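Local coordinates for Lin1840 protein (PDB 4ZOC) that probably hydrolyses terminal, non-reducing beta-D-glucosyl residues to release glucose, as a family 3 glycoside hydrolase linked to beta-1,2-glucan breakdown, at residues Q643-D648 / P656-K661. The protein carries 2 engineered substitutions. Sequence-based numbering, arbitrary orientation.
Sequences QVYLQD and PVKELK. With MG (magnesium ion), chain D.
In the antiparallel beta hairpin of the fibronectin type III-like domain, Leu646 and Glu659 form a hydrogen-bonded pair: Leu646 N to Glu659 O is 2.9 Å, and the return bond from Glu659 N to Leu646 O is more bent, at 139° about the hydrogen. Two residues back along the first strand, Lys661 N gives Val644 O a nearly straight bond (2.8 Å). Between these rungs sits the non-hydrogen-bonded pair Tyr645–Leu660. Leu660 CD1 lies over one face of the Tyr645 ring, offset toward its rim and 3.8 Å from the centroid, a CH-pi contact; the aliphatic CD of Lys658 covers the opposite face. Tyr645 OH donates to Gln643 OE1 (2.6 Å) in the carbonyl plane, which fixes the far end of the ring. Gln647 (chi1 179°) runs out extended, laying CB, CG and CD along Val657 O, and its OE1 accepts from Arg702. One water joins Leu646 O to Glu659 OE1, itself salt-bridged to Arg655; beyond this pair another links Asp648 N to Pro656 O. Asp648 OD1 binds magnesium (2.0 Å) together with Thr650 O and four waters. Strand 699-706 flanks strand 638-648 across from the hairpin partner, while Val644 and Lys661 pack on strand 673-680.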
loop_
_atom_site.group_PDB
_atom_site.type_symbol
_atom_site.label_atom_id
_atom_site.label_comp_id
_atom_site.label_asym_id
_atom_site.label_seq_id
_atom_site.Cartn_x
_atom_site.Cartn_y
_atom_site.Cartn_z
ATOM N N GLN A 643 -24.835 13.583 -7.520
ATOM C CA GLN A 643 -23.384 13.502 -7.760
ATOM C C GLN A 643 -23.102 13.500 -9.246
ATOM O O GLN A 643 -23.759 12.758 -9.985
ATOM C CB GLN A 643 -22.795 12.231 -7.122
ATOM C CG GLN A 643 -23.074 12.182 -5.624
ATOM C CD GLN A 643 -23.094 10.829 -5.026
ATOM O OE1 GLN A 643 -22.239 9.988 -5.288
ATOM N NE2 GLN A 643 -24.037 10.615 -4.171
ATOM N N VAL A 644 -22.084 14.262 -9.640
ATOM C CA VAL A 644 -21.613 14.254 -11.044
ATOM C C VAL A 644 -20.153 13.862 -11.074
ATOM O O VAL A 644 -19.302 14.504 -10.437
ATOM C CB VAL A 644 -21.824 15.612 -11.718
ATOM C CG1 VAL A 644 -21.373 15.563 -13.157
ATOM C CG2 VAL A 644 -23.261 16.074 -11.564
ATOM N N TYR A 645 -19.880 12.830 -11.892
ATOM C CA TYR A 645 -18.567 12.315 -12.123
ATOM C C TYR A 645 -18.116 12.481 -13.578
ATOM O O TYR A 645 -18.922 12.469 -14.545
ATOM C CB TYR A 645 -18.537 10.833 -11.727
ATOM C CG TYR A 645 -18.903 10.501 -10.304
ATOM C CD1 TYR A 645 -20.216 10.336 -9.945
ATOM C CD2 TYR A 645 -17.924 10.233 -9.371
ATOM C CE1 TYR A 645 -20.587 9.992 -8.649
ATOM C CE2 TYR A 645 -18.251 9.955 -8.039
ATOM C CZ TYR A 645 -19.562 9.823 -7.696
ATOM O OH TYR A 645 -19.925 9.516 -6.433
ATOM N N LEU A 646 -16.848 12.695 -13.733
ATOM C CA LEU A 646 -16.213 12.700 -15.017
ATOM C C LEU A 646 -15.124 11.562 -15.169
ATOM O O LEU A 646 -14.376 11.218 -14.200
ATOM C CB LEU A 646 -15.554 14.027 -15.186
ATOM C CG LEU A 646 -15.551 14.674 -16.557
ATOM C CD1 LEU A 646 -17.003 14.742 -17.117
ATOM C CD2 LEU A 646 -14.906 16.034 -16.350
ATOM N N GLN A 647 -15.071 10.958 -16.356
ATOM C CA GLN A 647 -14.059 10.087 -16.762
ATOM C C GLN A 647 -13.358 10.580 -18.049
ATOM O O GLN A 647 -14.028 10.926 -19.020
ATOM C CB GLN A 647 -14.592 8.699 -17.027
ATOM C CG GLN A 647 -13.521 7.706 -17.489
ATOM C CD GLN A 647 -14.067 6.334 -17.873
ATOM O OE1 GLN A 647 -15.247 6.158 -18.133
ATOM N NE2 GLN A 647 -13.187 5.335 -17.864
ATOM N N ASP A 648 -12.018 10.565 -18.049
ATOM C CA ASP A 648 -11.176 10.768 -19.199
ATOM C C ASP A 648 -10.842 9.387 -19.779
ATOM O O ASP A 648 -10.031 8.669 -19.213
ATOM C CB ASP A 648 -9.941 11.561 -18.794
ATOM C CG ASP A 648 -9.143 12.092 -19.957
ATOM O OD1 ASP A 648 -9.391 11.714 -21.144
ATOM O OD2 ASP A 648 -8.225 12.900 -19.653
ATOM N N PRO A 656 -8.431 7.769 -13.688
ATOM C CA PRO A 656 -9.388 6.986 -12.923
ATOM C C PRO A 656 -10.701 6.742 -13.678
ATOM O O PRO A 656 -11.099 7.546 -14.539
ATOM C CB PRO A 656 -9.681 7.854 -11.678
ATOM C CG PRO A 656 -8.741 9.025 -11.776
ATOM C CD PRO A 656 -7.943 8.961 -13.023
ATOM N N VAL A 657 -11.372 5.636 -13.365
ATOM C CA VAL A 657 -12.595 5.288 -14.064
ATOM C C VAL A 657 -13.721 6.297 -13.843
ATOM O O VAL A 657 -14.655 6.413 -14.666
ATOM C CB VAL A 657 -13.062 3.874 -13.742
ATOM C CG1 VAL A 657 -12.024 2.878 -14.250
ATOM C CG2 VAL A 657 -13.363 3.664 -12.259
ATOM N N LYS A 658 -13.637 7.006 -12.732
ATOM C CA LYS A 658 -14.527 8.147 -12.441
ATOM C C LYS A 658 -13.832 9.056 -11.412
ATOM O O LYS A 658 -13.106 8.583 -10.531
ATOM C CB LYS A 658 -15.809 7.698 -11.629
ATOM C CG LYS A 658 -16.757 6.871 -12.305
ATOM C CD LYS A 658 -17.880 6.577 -11.347
ATOM C CE LYS A 658 -19.010 5.842 -12.020
ATOM N NZ LYS A 658 -18.815 4.721 -12.952
ATOM N N GLU A 659 -14.181 10.349 -11.476
ATOM C CA GLU A 659 -13.825 11.257 -10.428
ATOM C C GLU A 659 -15.006 12.145 -10.132
ATOM O O GLU A 659 -15.603 12.696 -11.097
ATOM C CB GLU A 659 -12.640 12.118 -10.847
ATOM C CG GLU A 659 -11.336 11.406 -11.106
ATOM C CD GLU A 659 -10.240 12.390 -11.552
ATOM O OE1 GLU A 659 -10.418 13.220 -12.445
ATOM O OE2 GLU A 659 -9.189 12.358 -10.960
ATOM N N LEU A 660 -15.324 12.369 -8.859
ATOM C CA LEU A 660 -16.371 13.296 -8.523
ATOM C C LEU A 660 -15.961 14.726 -8.856
ATOM O O LEU A 660 -14.842 15.139 -8.492
ATOM C CB LEU A 660 -16.701 13.275 -7.009
ATOM C CG LEU A 660 -17.922 14.005 -6.514
ATOM C CD1 LEU A 660 -19.217 13.333 -6.980
ATOM C CD2 LEU A 660 -17.823 14.124 -4.983
ATOM N N LYS A 661 -16.848 15.468 -9.540
ATOM C CA LYS A 661 -16.541 16.832 -9.933
ATOM C C LYS A 661 -17.655 17.828 -9.594
ATOM O O LYS A 661 -17.438 19.035 -9.780
ATOM C CB LYS A 661 -16.274 16.900 -11.435
ATOM C CG LYS A 661 -15.081 16.116 -11.941
ATOM C CD LYS A 661 -13.799 16.552 -11.430
ATOM C CE LYS A 661 -12.688 15.734 -12.115
ATOM N NZ LYS A 661 -11.435 16.185 -11.477
HETATM MG MG MG D . -8.550 12.054 -22.922
HETATM O O HOH W 1 -11.906 12.398 -14.466
HETATM O O HOH W 2 -10.721 10.075 -15.523
HETATM O O HOH W 3 -6.944 13.072 -22.006
HETATM O O HOH W 4 -9.452 13.834 -23.228
HETATM O O HOH W 5 -10.139 10.944 -23.718
HETATM O O HOH W 6 -7.591 12.185 -24.838
#